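Long-range contacts in transcriptional regulator (LacI family) (Clostridium acetobutylicum ATCC 824, PDB 3G85), which probably regulates transcription by binding DNA, its periplasmic-binding-protein-like part being of the kind that senses small effectors in LacI-family regulators: residues Ala168-Ile172 with Ser196-Gly202; Arg145-Phe149 with Leu192-Ser196; Arg228-Glu232 with Pro275-Arg279; Ser19-Ser23 with Ile74-Ser78. All blocks are in the same frame, centred on the assembly; numbering follows the deposited sequence.

In the fold
Contacts 1, 2 and 3 belong to the subdomain built on the mixed sheet, whereas contact 4 joins two loops of the parallel sheet of the other subdomain. Contacts 1 and 2 share Ser196, their centres about 12 Å apart. Contact 3 lies about 15 Å from each of them, centre to centre, and meets contact 1 where Asp197 CB is 3.7 Å from Thr231 CG2. Across the cleft, contact 4 touches contact 1 through Asn170 ND2 and Ser23 CB, 4.2 Å apart. Bound glycerol, probably from the crystallisation liquor, lies about 3 Å from the Arg145 side chain of contact 2 and about 5 Å from that of Ile22 in contact 4; it may mark the effector pocket expected of this family.

Contact 1 (Ala168-Ile172 with Ser196-Gly202); sequences AENSI and SDSIALG
The closest pair of CA atoms across the contact is that of Ile172 and Gly202, 4.3 Å apart, a spacing that the absence of a side chain on Gly202 makes possible. Two CA-H...O contacts accompany this approach: Ile172 CA to Ser198 O at 3.4 Å, and Gly202 CA to Ile172 O at 3.3 Å. CG2 of Ile172 rests against Gly202 CA, while its CD1 reaches across to Leu201 CD1, 4.2 Å away. At the other end of the contact the bonding is polar. Ser196 OG donates to Asn170 OD1 over 2.7 Å, arriving from above the carbonyl plane, 43° out of it. The same OG accepts from Ile199 N at 3.1 Å, almost straight at 162°, so the hydroxyl that caps the first turn of helix 197-209 is itself tied to the facing loop. Asn170 delivers its oxygen there because CG stands anti to the backbone N (chi1 -168°). Beside this polar pair, Ile199 sets CG1 and CD1 against Glu169 O and puts CD1 4.0 Å from Ala168 CB. Ser171 OG caps Gly174 N at the start of helix 172-182, and the contact thus brings together the beginnings of two helices, each following a parallel strand, as expected of a Rossmann-like alpha/beta subdomain. Ala168 and Ile199 both also rest on Ile133 of strand 131-134. On the far side of helix 197-209, Asp197 OD1 accepts from Met225 N and Asn226 N. Leu201, besides meeting Ile172, packs on Tyr230 of helix 228-232.

Contact 2 (Arg145-Phe149 with Leu192-Ser196); sequences RNKGF and LFCNS
Phe149 of helix 140-155 and Phe193 of strand 191-194 join helix to sheet in a Rossmann-like layer, the helix segment running nearly antiparallel to the strand (166°) with their axes 10.7 Å apart at closest approach. The rings form an offset stack, centroids 4.4 Å apart and planes only 9° from parallel. Each side chain slides past the other in the opposite direction, so each ring also receives the other's CB: Phe193 CB sits 3.6 Å from the centroid of the Phe149 ring, and Phe149 CB 4.2 Å from that of the Phe193 ring, both over the face. Phe149 enters the interface with CG anti to the backbone N (chi1 -178°), and Phe193 does likewise. Asn146, one helical turn back, places OD1 in the plane of the Phe193 ring at its edge, 3.8 Å from CE2. Beyond it Asn195 crosses at a slant, and a water spans the two amides, donating to Asn146 OD1 at 2.7 Å and accepting from Asn195 ND2 at 2.9 Å. Asn195 OD1 is engaged by Thr135 N, which fixes the amide's orientation. Neighbouring Arg145 turns its guanidinium elsewhere, to Asn111 and a bound glycerol. The stack is thus apolar at its centre, with Ala118 of helix 111-124 touching both phenylalanines, and polar at one border. There the negative end of an amide meets the slightly positive rim of a ring, a pairing that is probably mildly attractive, and the water links amide groups too far apart to bond directly.

Contact 3 (Arg228-Glu232 with Pro275-Arg279); sequences REYTE and PLILR
Arg228 lays its outstretched side chain at about a right angle over the end of Ile277, whose CD1 sits on one face of the guanidinium, 3.5 Å from NE. Pro275 CG continues this apolar support 3.8 Å from Arg228 NH2. The contact attaches the single-turn helix 228-232 to strand 276-277, the antiparallel edge strand of the otherwise parallel sheet in this periplasmic-binding-protein-like subdomain. NE of Arg228 forms a salt bridge to Asp242 on the adjoining strand 239-242, so the arginine is anchored by charge through NE, while Ile277 covers one face of its guanidinium. A second arginine works from the strand side. Arg279 bends at chi2 (69°) and brings its guanidinium up to Arg228 O, Thr231 and Glu232 of the helical turn. NH1 donates to Thr231 OG1 at 2.8 Å, the hydroxyl lying close to the guanidinium plane and the bond fairly straight (160°). The same nitrogen is also bonded to Val238 O. NH2 makes a weak bond to Arg228 O at 3.0 Å, bent to 134°; that carbonyl already accepts the helical bond from Glu232 N. The backbone N of Arg279 goes to Thr239 OG1, so main chain and side chain of this residue are both secured. The two guanidinium groups keep apart, Arg228 NE being 6.0 Å from Arg279 NH2. Nearer is the carboxylate of Glu232, which may moderate the local charge without touching. One face of the Arg279 guanidinium is instead covered by Thr231 C and by the backbone N and CB of Glu232, with CB 3.6 Å from NH2.

Contact 4 (Ser19-Ser23 with Ile74-Ser78); sequences SSDIS and IANIS
Asp21 and Asn76 make the direct polar link between the loops, Asn76 ND2 donating to Asp21 OD1 at 3.2 Å on the syn side, 34° out of the carboxylate plane. Ser19 OG grips the same oxygen at 2.6 Å from the opposite face, 56° out of plane. OD1 is therefore clasped between two donors. Asp21 turns back over the type I turn from Ser19 to Ile22 because CG stands between its backbone N and carbonyl carbon (chi1 61°). The other end of the Asn76 amide, OD1, is taken by Arg99 and by Asn139, so the whole group is fixed in rotation.

Two waters add bridges. One accepts from Ser19 N and from Asn76 N, at 2.9 Å each; the second donates to Asp21 OD2 at 2.7 Å and to Asn76 O at 3.1 Å.

Apolar contact comes from Ile22 alone on its side: CD1 lies 3.5 Å from Asn76 CB and 3.8 Å from Ala75 CB, the isoleucine and asparagine sliding past each other in opposite directions.

These loops leave the carboxyl ends of strands 13-19 and 71-74, neighbours in the parallel sheet, and lead into helices 27-40 and 79-87. In the periplasmic-binding-protein fold such strand-end loops line the interdomain cleft, and the glycerol about 5 Å from the Ile22 side chain, though probably a crystallisation additive, may lie in that cleft.

Contact 1 (Ala168-Ile172 with Ser196-Gly202)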
loop_
_atom_site.group_PDB
_atom_site.type_symbol
_atom_site.label_atom_id
_atom_site.label_comp_id
_atom_site.label_asym_id
_atom_site.label_seq_id
_atom_site.Cartn_x
_atom_site.Cartn_y
_atom_site.Cartn_z
ATOM N N ALA A 168 6.972 -8.979 -11.072
ATOM C CA ALA A 168 8.117 -9.072 -10.159
ATOM C C ALA A 168 7.699 -9.512 -8.768
ATOM O O ALA A 168 6.563 -9.256 -8.329
ATOM C CB ALA A 168 8.826 -7.710 -10.067
ATOM N N GLU A 169 8.620 -10.151 -8.049
ATOM C CA GLU A 169 8.422 -10.351 -6.612
ATOM C C GLU A 169 8.608 -9.053 -5.856
ATOM O O GLU A 169 9.434 -8.210 -6.247
ATOM C CB GLU A 169 9.409 -11.362 -6.059
ATOM C CG GLU A 169 8.885 -12.766 -6.046
ATOM C CD GLU A 169 10.013 -13.778 -5.986
ATOM O OE1 GLU A 169 11.184 -13.379 -5.679
ATOM O OE2 GLU A 169 9.727 -14.975 -6.257
ATOM N N ASN A 170 7.825 -8.885 -4.778
ATOM C CA ASN A 170 7.861 -7.648 -4.026
ATOM C C ASN A 170 9.024 -7.646 -3.038
ATOM O O ASN A 170 8.825 -7.856 -1.823
ATOM C CB ASN A 170 6.556 -7.368 -3.297
ATOM C CG ASN A 170 6.489 -5.947 -2.757
ATOM O OD1 ASN A 170 7.430 -5.147 -2.901
ATOM N ND2 ASN A 170 5.375 -5.627 -2.125
ATOM N N SER A 171 10.223 -7.401 -3.553
ATOM C CA SER A 171 11.424 -7.315 -2.700
ATOM C C SER A 171 12.465 -6.563 -3.501
ATOM O O SER A 171 12.274 -6.350 -4.728
ATOM C CB SER A 171 11.942 -8.706 -2.323
ATOM O OG SER A 171 12.405 -9.408 -3.471
ATOM N N ILE A 172 13.544 -6.150 -2.837
ATOM C CA ILE A 172 14.628 -5.516 -3.556
ATOM C C ILE A 172 15.221 -6.504 -4.577
ATOM O O ILE A 172 15.478 -6.146 -5.749
ATOM C CB ILE A 172 15.692 -4.951 -2.606
ATOM C CG1 ILE A 172 15.045 -3.862 -1.714
ATOM C CG2 ILE A 172 16.865 -4.321 -3.401
ATOM C CD1 ILE A 172 16.020 -3.220 -0.767
ATOM N N SER A 196 5.862 -0.931 -6.188
ATOM C CA SER A 196 6.375 -0.910 -4.802
ATOM C C SER A 196 7.734 -0.218 -4.786
ATOM O O SER A 196 8.494 -0.255 -5.781
ATOM C CB SER A 196 6.439 -2.320 -4.175
ATOM O OG SER A 196 7.708 -2.919 -4.325
ATOM N N ASP A 197 8.037 0.434 -3.667
ATOM C CA ASP A 197 9.348 1.067 -3.510
ATOM C C ASP A 197 10.470 0.042 -3.399
ATOM O O ASP A 197 11.574 0.330 -3.860
ATOM C CB ASP A 197 9.397 1.992 -2.297
ATOM C CG ASP A 197 9.090 1.244 -1.010
ATOM O OD1 ASP A 197 7.948 0.759 -0.888
ATOM O OD2 ASP A 197 10.017 1.069 -0.171
ATOM N N SER A 198 10.212 -1.155 -2.866
ATOM C CA SER A 198 11.270 -2.179 -2.784
ATOM C C SER A 198 11.699 -2.570 -4.195
ATOM O O SER A 198 12.874 -2.760 -4.478
ATOM C CB SER A 198 10.785 -3.443 -2.052
ATOM O OG SER A 198 10.633 -3.156 -0.678
ATOM N N ILE A 199 10.713 -2.688 -5.079
ATOM C CA ILE A 199 10.985 -2.998 -6.466
ATOM C C ILE A 199 11.856 -1.896 -7.052
ATOM O O ILE A 199 12.867 -2.166 -7.722
ATOM C CB ILE A 199 9.660 -3.206 -7.241
ATOM C CG1 ILE A 199 9.061 -4.591 -6.906
ATOM C CG2 ILE A 199 9.869 -3.000 -8.752
ATOM C CD1 ILE A 199 7.709 -4.797 -7.495
ATOM N N ALA A 200 11.481 -0.646 -6.808
ATOM C CA ALA A 200 12.242 0.498 -7.346
ATOM C C ALA A 200 13.685 0.539 -6.847
ATOM O O ALA A 200 14.614 0.852 -7.604
ATOM C CB ALA A 200 11.522 1.810 -7.000
ATOM N N LEU A 201 13.891 0.192 -5.584
ATOM C CA LEU A 201 15.256 0.188 -5.040
ATOM C C LEU A 201 16.140 -0.872 -5.713
ATOM O O LEU A 201 17.316 -0.603 -6.023
ATOM C CB LEU A 201 15.252 -0.036 -3.532
ATOM C CG LEU A 201 14.652 1.137 -2.744
ATOM C CD1 LEU A 201 14.509 0.694 -1.273
ATOM C CD2 LEU A 201 15.459 2.477 -2.947
ATOM N N GLY A 202 15.556 -2.027 -5.998
ATOM C CA GLY A 202 16.262 -3.083 -6.730
ATOM C C GLY A 202 16.577 -2.657 -8.165
ATOM O O GLY A 202 17.674 -2.929 -8.687
#

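Contact 2 (Arg145-Phe149 with Leu192-Ser196)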
loop_
_atom_site.group_PDB
_atom_site.type_symbol
_atom_site.label_atom_id
_atom_site.label_comp_id
_atom_site.label_asym_id
_atom_site.label_seq_id
_atom_site.Cartn_x
_atom_site.Cartn_y
_atom_site.Cartn_z
ATOM N N ARG A 145 -4.610 0.840 -8.143
ATOM C CA ARG A 145 -3.447 1.714 -8.352
ATOM C C ARG A 145 -2.885 1.503 -9.757
ATOM O O ARG A 145 -2.496 2.461 -10.459
ATOM C CB ARG A 145 -2.347 1.484 -7.279
ATOM C CG ARG A 145 -2.698 2.104 -5.943
ATOM C CD ARG A 145 -1.547 2.118 -4.923
ATOM N NE ARG A 145 -1.038 0.834 -4.434
ATOM C CZ ARG A 145 -1.496 0.148 -3.379
ATOM N NH1 ARG A 145 -2.539 0.565 -2.685
ATOM N NH2 ARG A 145 -0.898 -0.981 -3.023
ATOM N N ASN A 146 -2.832 0.242 -10.169
ATOM C CA ASN A 146 -2.327 -0.064 -11.511
ATOM C C ASN A 146 -3.225 0.497 -12.605
ATOM O O ASN A 146 -2.731 1.101 -13.572
ATOM C CB ASN A 146 -2.174 -1.562 -11.700
ATOM C CG ASN A 146 -1.136 -2.156 -10.771
ATOM O OD1 ASN A 146 -0.257 -1.460 -10.278
ATOM N ND2 ASN A 146 -1.245 -3.465 -10.526
ATOM N N LYS A 147 -4.524 0.291 -12.427
ATOM C CA LYS A 147 -5.547 0.776 -13.354
ATOM C C LYS A 147 -5.475 2.287 -13.458
ATOM O O LYS A 147 -5.531 2.836 -14.563
ATOM C CB LYS A 147 -6.953 0.363 -12.907
ATOM C CG LYS A 147 -7.211 -1.154 -12.866
ATOM C CD LYS A 147 -8.695 -1.422 -12.574
ATOM C CE LYS A 147 -9.047 -2.889 -12.778
ATOM N NZ LYS A 147 -10.009 -3.245 -11.688
ATOM N N GLY A 148 -5.304 2.961 -12.316
ATOM C CA GLY A 148 -5.139 4.416 -12.314
ATOM C C GLY A 148 -3.962 4.864 -13.183
ATOM O O GLY A 148 -4.081 5.842 -13.940
ATOM N N PHE A 149 -2.835 4.166 -13.080
ATOM C CA PHE A 149 -1.663 4.486 -13.888
ATOM C C PHE A 149 -1.907 4.202 -15.385
ATOM O O PHE A 149 -1.687 5.066 -16.228
ATOM C CB PHE A 149 -0.405 3.715 -13.422
ATOM C CG PHE A 149 0.831 4.067 -14.206
ATOM C CD1 PHE A 149 1.473 5.273 -13.974
ATOM C CD2 PHE A 149 1.338 3.205 -15.202
ATOM C CE1 PHE A 149 2.620 5.633 -14.677
ATOM C CE2 PHE A 149 2.481 3.564 -15.956
ATOM C CZ PHE A 149 3.116 4.780 -15.713
ATOM N N LEU A 192 9.276 4.718 -16.087
ATOM C CA LEU A 192 9.044 3.449 -15.430
ATOM C C LEU A 192 8.221 3.642 -14.162
ATOM O O LEU A 192 8.606 4.398 -13.293
ATOM C CB LEU A 192 10.393 2.771 -15.099
ATOM C CG LEU A 192 10.277 1.458 -14.298
ATOM C CD1 LEU A 192 9.635 0.333 -15.128
ATOM C CD2 LEU A 192 11.653 1.035 -13.788
ATOM N N PHE A 193 7.092 2.950 -14.088
ATOM C CA PHE A 193 6.284 2.873 -12.883
ATOM C C PHE A 193 6.581 1.572 -12.125
ATOM O O PHE A 193 6.509 0.482 -12.696
ATOM C CB PHE A 193 4.813 2.929 -13.277
ATOM C CG PHE A 193 3.848 2.740 -12.135
ATOM C CD1 PHE A 193 3.718 3.729 -11.141
ATOM C CD2 PHE A 193 3.035 1.619 -12.094
ATOM C CE1 PHE A 193 2.784 3.591 -10.122
ATOM C CE2 PHE A 193 2.077 1.459 -11.042
ATOM C CZ PHE A 193 1.976 2.452 -10.063
ATOM N N CYS A 194 6.901 1.680 -10.838
ATOM C CA CYS A 194 7.050 0.468 -10.003
ATOM C C CYS A 194 5.966 0.493 -8.947
ATOM O O CYS A 194 5.805 1.500 -8.271
ATOM C CB CYS A 194 8.413 0.423 -9.317
ATOM S SG CYS A 194 9.834 0.390 -10.451
ATOM N N ASN A 195 5.227 -0.587 -8.797
ATOM C CA ASN A 195 4.109 -0.531 -7.845
ATOM C C ASN A 195 4.548 -0.870 -6.415
ATOM O O ASN A 195 3.703 -1.079 -5.534
ATOM C CB ASN A 195 2.870 -1.341 -8.326
ATOM C CG ASN A 195 3.034 -2.855 -8.191
ATOM O OD1 ASN A 195 4.132 -3.363 -8.013
ATOM N ND2 ASN A 195 1.913 -3.590 -8.276
ATOM N N SER A 196 5.862 -0.931 -6.188
ATOM C CA SER A 196 6.375 -0.910 -4.802
ATOM C C SER A 196 7.734 -0.218 -4.786
ATOM O O SER A 196 8.494 -0.255 -5.781
ATOM C CB SER A 196 6.439 -2.320 -4.175
ATOM O OG SER A 196 7.708 -2.919 -4.325
HETATM O O HOH W 1 -0.357 -1.869 -7.636
#

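Contact 3 (Arg228-Glu232 with Pro275-Arg279)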
loop_
_atom_site.group_PDB
_atom_site.type_symbol
_atom_site.label_atom_id
_atom_site.label_comp_id
_atom_site.label_asym_id
_atom_site.label_seq_id
_atom_site.Cartn_x
_atom_site.Cartn_y
_atom_site.Cartn_z
ATOM N N ARG A 228 9.467 5.804 4.136
ATOM C CA ARG A 228 9.805 6.883 3.192
ATOM C C ARG A 228 11.315 7.226 3.111
ATOM O O ARG A 228 11.797 7.721 2.073
ATOM C CB ARG A 228 9.063 8.166 3.588
ATOM C CG ARG A 228 7.532 8.132 3.417
ATOM C CD ARG A 228 6.971 9.544 3.775
ATOM N NE ARG A 228 5.555 9.633 3.424
ATOM C CZ ARG A 228 4.646 10.417 4.028
ATOM N NH1 ARG A 228 5.012 11.201 5.048
ATOM N NH2 ARG A 228 3.375 10.410 3.611
ATOM N N GLU A 229 12.062 6.994 4.188
ATOM C CA GLU A 229 13.468 7.383 4.166
ATOM C C GLU A 229 14.343 6.586 3.174
ATOM O O GLU A 229 15.391 7.084 2.724
ATOM C CB GLU A 229 14.086 7.362 5.582
ATOM C CG GLU A 229 13.709 8.623 6.358
ATOM C CD GLU A 229 14.485 8.826 7.644
ATOM O OE1 GLU A 229 15.567 8.224 7.834
ATOM O OE2 GLU A 229 13.978 9.608 8.473
ATOM N N TYR A 230 13.956 5.345 2.874
ATOM C CA TYR A 230 14.756 4.542 1.942
ATOM C C TYR A 230 14.785 5.177 0.554
ATOM O O TYR A 230 15.809 5.184 -0.129
ATOM C CB TYR A 230 14.282 3.092 1.881
ATOM C CG TYR A 230 14.614 2.295 3.113
ATOM C CD1 TYR A 230 15.922 1.855 3.359
ATOM C CD2 TYR A 230 13.625 1.965 4.031
ATOM C CE1 TYR A 230 16.236 1.117 4.509
ATOM C CE2 TYR A 230 13.929 1.217 5.194
ATOM C CZ TYR A 230 15.227 0.800 5.411
ATOM O OH TYR A 230 15.531 0.080 6.539
ATOM N N THR A 231 13.652 5.719 0.132
ATOM C CA THR A 231 13.592 6.365 -1.181
ATOM C C THR A 231 13.985 7.856 -1.099
ATOM O O THR A 231 14.343 8.455 -2.120
ATOM C CB THR A 231 12.189 6.232 -1.803
ATOM O OG1 THR A 231 11.202 6.639 -0.840
ATOM C CG2 THR A 231 11.923 4.762 -2.228
ATOM N N GLU A 232 13.934 8.444 0.108
ATOM C CA GLU A 232 14.376 9.849 0.266
ATOM C C GLU A 232 15.877 9.947 -0.004
ATOM O O GLU A 232 16.340 10.876 -0.655
ATOM C CB GLU A 232 14.080 10.397 1.664
ATOM C CG GLU A 232 14.369 11.928 1.798
ATOM C CD GLU A 232 14.036 12.505 3.150
ATOM O OE1 GLU A 232 13.569 11.776 4.038
ATOM O OE2 GLU A 232 14.283 13.718 3.348
ATOM N N PRO A 275 0.043 11.120 -1.045
ATOM C CA PRO A 275 0.733 12.276 -1.667
ATOM C C PRO A 275 1.811 11.895 -2.666
ATOM O O PRO A 275 2.569 10.928 -2.436
ATOM C CB PRO A 275 1.431 12.961 -0.492
ATOM C CG PRO A 275 1.704 11.842 0.461
ATOM C CD PRO A 275 0.455 10.938 0.354
ATOM N N LEU A 276 1.909 12.664 -3.749
ATOM C CA LEU A 276 3.091 12.582 -4.592
ATOM C C LEU A 276 4.229 13.335 -3.925
ATOM O O LEU A 276 4.125 14.555 -3.614
ATOM C CB LEU A 276 2.811 13.109 -6.006
ATOM C CG LEU A 276 4.001 13.305 -6.962
ATOM C CD1 LEU A 276 4.516 11.978 -7.484
ATOM C CD2 LEU A 276 3.538 14.170 -8.124
ATOM N N ILE A 277 5.316 12.621 -3.668
ATOM C CA ILE A 277 6.454 13.212 -2.976
ATOM C C ILE A 277 7.597 13.276 -3.966
ATOM O O ILE A 277 8.205 12.279 -4.278
ATOM C CB ILE A 277 6.837 12.439 -1.720
ATOM C CG1 ILE A 277 5.614 12.292 -0.792
ATOM C CG2 ILE A 277 8.042 13.111 -0.996
ATOM C CD1 ILE A 277 5.878 11.563 0.524
ATOM N N LEU A 278 7.859 14.473 -4.489
ATOM C CA LEU A 278 8.919 14.653 -5.489
ATOM C C LEU A 278 10.300 14.562 -4.859
ATOM O O LEU A 278 10.603 15.234 -3.862
ATOM C CB LEU A 278 8.771 16.018 -6.191
ATOM C CG LEU A 278 7.465 16.334 -6.923
ATOM C CD1 LEU A 278 7.493 17.754 -7.532
ATOM C CD2 LEU A 278 7.186 15.305 -7.990
ATOM N N ARG A 279 11.121 13.693 -5.418
ATOM C CA ARG A 279 12.501 13.553 -4.996
ATOM C C ARG A 279 13.371 14.032 -6.140
ATOM O O ARG A 279 13.010 13.870 -7.298
ATOM C CB ARG A 279 12.820 12.099 -4.616
ATOM C CG ARG A 279 12.684 11.811 -3.130
ATOM C CD ARG A 279 11.244 11.871 -2.695
ATOM N NE ARG A 279 11.063 11.520 -1.268
ATOM C CZ ARG A 279 10.909 10.268 -0.834
ATOM N NH1 ARG A 279 10.909 9.259 -1.700
ATOM N NH2 ARG A 279 10.707 10.022 0.463
#

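Contact 4 (Ser19-Ser23 with Ile74-Ser78)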
loop_
_atom_site.group_PDB
_atom_site.type_symbol
_atom_site.label_atom_id
_atom_site.label_comp_id
_atom_site.label_asym_id
_atom_site.label_seq_id
_atom_site.Cartn_x
_atom_site.Cartn_y
_atom_site.Cartn_z
ATOM N N SER A 19 -2.052 -10.194 8.120
ATOM C CA SER A 19 -2.011 -11.335 7.185
ATOM C C SER A 19 -0.571 -11.685 6.726
ATOM O O SER A 19 0.265 -10.799 6.472
ATOM C CB SER A 19 -2.882 -11.003 5.982
ATOM O OG SER A 19 -2.932 -12.117 5.116
ATOM N N SER A 20 -0.291 -12.978 6.611
ATOM C CA SER A 20 1.034 -13.436 6.167
ATOM C C SER A 20 1.359 -13.046 4.702
ATOM O O SER A 20 2.522 -13.091 4.285
ATOM C CB SER A 20 1.144 -14.968 6.393
ATOM O OG SER A 20 0.256 -15.632 5.520
ATOM N N ASP A 21 0.367 -12.687 3.901
ATOM C CA ASP A 21 0.697 -12.296 2.512
ATOM C C ASP A 21 1.314 -10.881 2.404
ATOM O O ASP A 21 1.893 -10.539 1.375
ATOM C CB ASP A 21 -0.483 -12.479 1.549
ATOM C CG ASP A 21 -1.694 -11.636 1.914
ATOM O OD1 ASP A 21 -1.761 -11.072 3.029
ATOM O OD2 ASP A 21 -2.602 -11.536 1.055
ATOM N N ILE A 22 1.185 -10.079 3.468
ATOM C CA ILE A 22 1.684 -8.726 3.455
ATOM C C ILE A 22 3.216 -8.752 3.562
ATOM O O ILE A 22 3.782 -9.506 4.369
ATOM C CB ILE A 22 1.118 -7.868 4.600
ATOM C CG1 ILE A 22 -0.439 -7.920 4.625
ATOM C CG2 ILE A 22 1.645 -6.431 4.444
ATOM C CD1 ILE A 22 -1.077 -7.445 5.957
ATOM N N SER A 23 3.866 -7.913 2.762
ATOM C CA SER A 23 5.292 -7.673 2.903
ATOM C C SER A 23 5.596 -7.289 4.355
ATOM O O SER A 23 5.066 -6.295 4.857
ATOM C CB SER A 23 5.709 -6.546 1.963
ATOM O OG SER A 23 7.068 -6.220 2.181
ATOM N N ILE A 74 -8.036 -4.795 10.588
ATOM C CA ILE A 74 -7.493 -5.835 9.708
ATOM C C ILE A 74 -6.673 -5.176 8.644
ATOM O O ILE A 74 -7.225 -4.443 7.830
ATOM C CB ILE A 74 -8.572 -6.634 8.998
ATOM C CG1 ILE A 74 -9.761 -6.949 9.914
ATOM C CG2 ILE A 74 -7.914 -7.876 8.346
ATOM C CD1 ILE A 74 -9.457 -7.635 11.250
ATOM N N ALA A 75 -5.362 -5.428 8.663
ATOM C CA ALA A 75 -4.425 -4.744 7.758
ATOM C C ALA A 75 -4.655 -5.031 6.264
ATOM O O ALA A 75 -4.561 -4.114 5.437
ATOM C CB ALA A 75 -2.989 -5.056 8.159
ATOM N N ASN A 76 -4.935 -6.297 5.919
ATOM C CA ASN A 76 -5.148 -6.675 4.522
ATOM C C ASN A 76 -6.081 -7.866 4.425
ATOM O O ASN A 76 -5.615 -9.012 4.294
ATOM C CB ASN A 76 -3.788 -6.984 3.811
ATOM C CG ASN A 76 -3.978 -7.426 2.351
ATOM O OD1 ASN A 76 -4.752 -6.810 1.605
ATOM N ND2 ASN A 76 -3.290 -8.505 1.948
ATOM N N ILE A 77 -7.392 -7.625 4.538
ATOM C CA ILE A 77 -8.331 -8.735 4.584
ATOM C C ILE A 77 -8.425 -9.393 3.192
ATOM O O ILE A 77 -8.411 -8.691 2.178
ATOM C CB ILE A 77 -9.714 -8.283 5.124
ATOM C CG1 ILE A 77 -10.557 -9.514 5.509
ATOM C CG2 ILE A 77 -10.411 -7.283 4.130
ATOM C CD1 ILE A 77 -11.619 -9.240 6.545
ATOM N N SER A 78 -8.417 -10.727 3.151
ATOM C CA SER A 78 -8.576 -11.464 1.869
ATOM C C SER A 78 -10.052 -11.513 1.480
ATOM O O SER A 78 -10.929 -11.313 2.330
ATOM C CB SER A 78 -8.044 -12.899 1.994
ATOM O OG SER A 78 -8.880 -13.668 2.859
HETATM O O HOH W 2 -4.456 -8.601 7.575
HETATM O O HOH W 3 -4.930 -11.374 2.385
#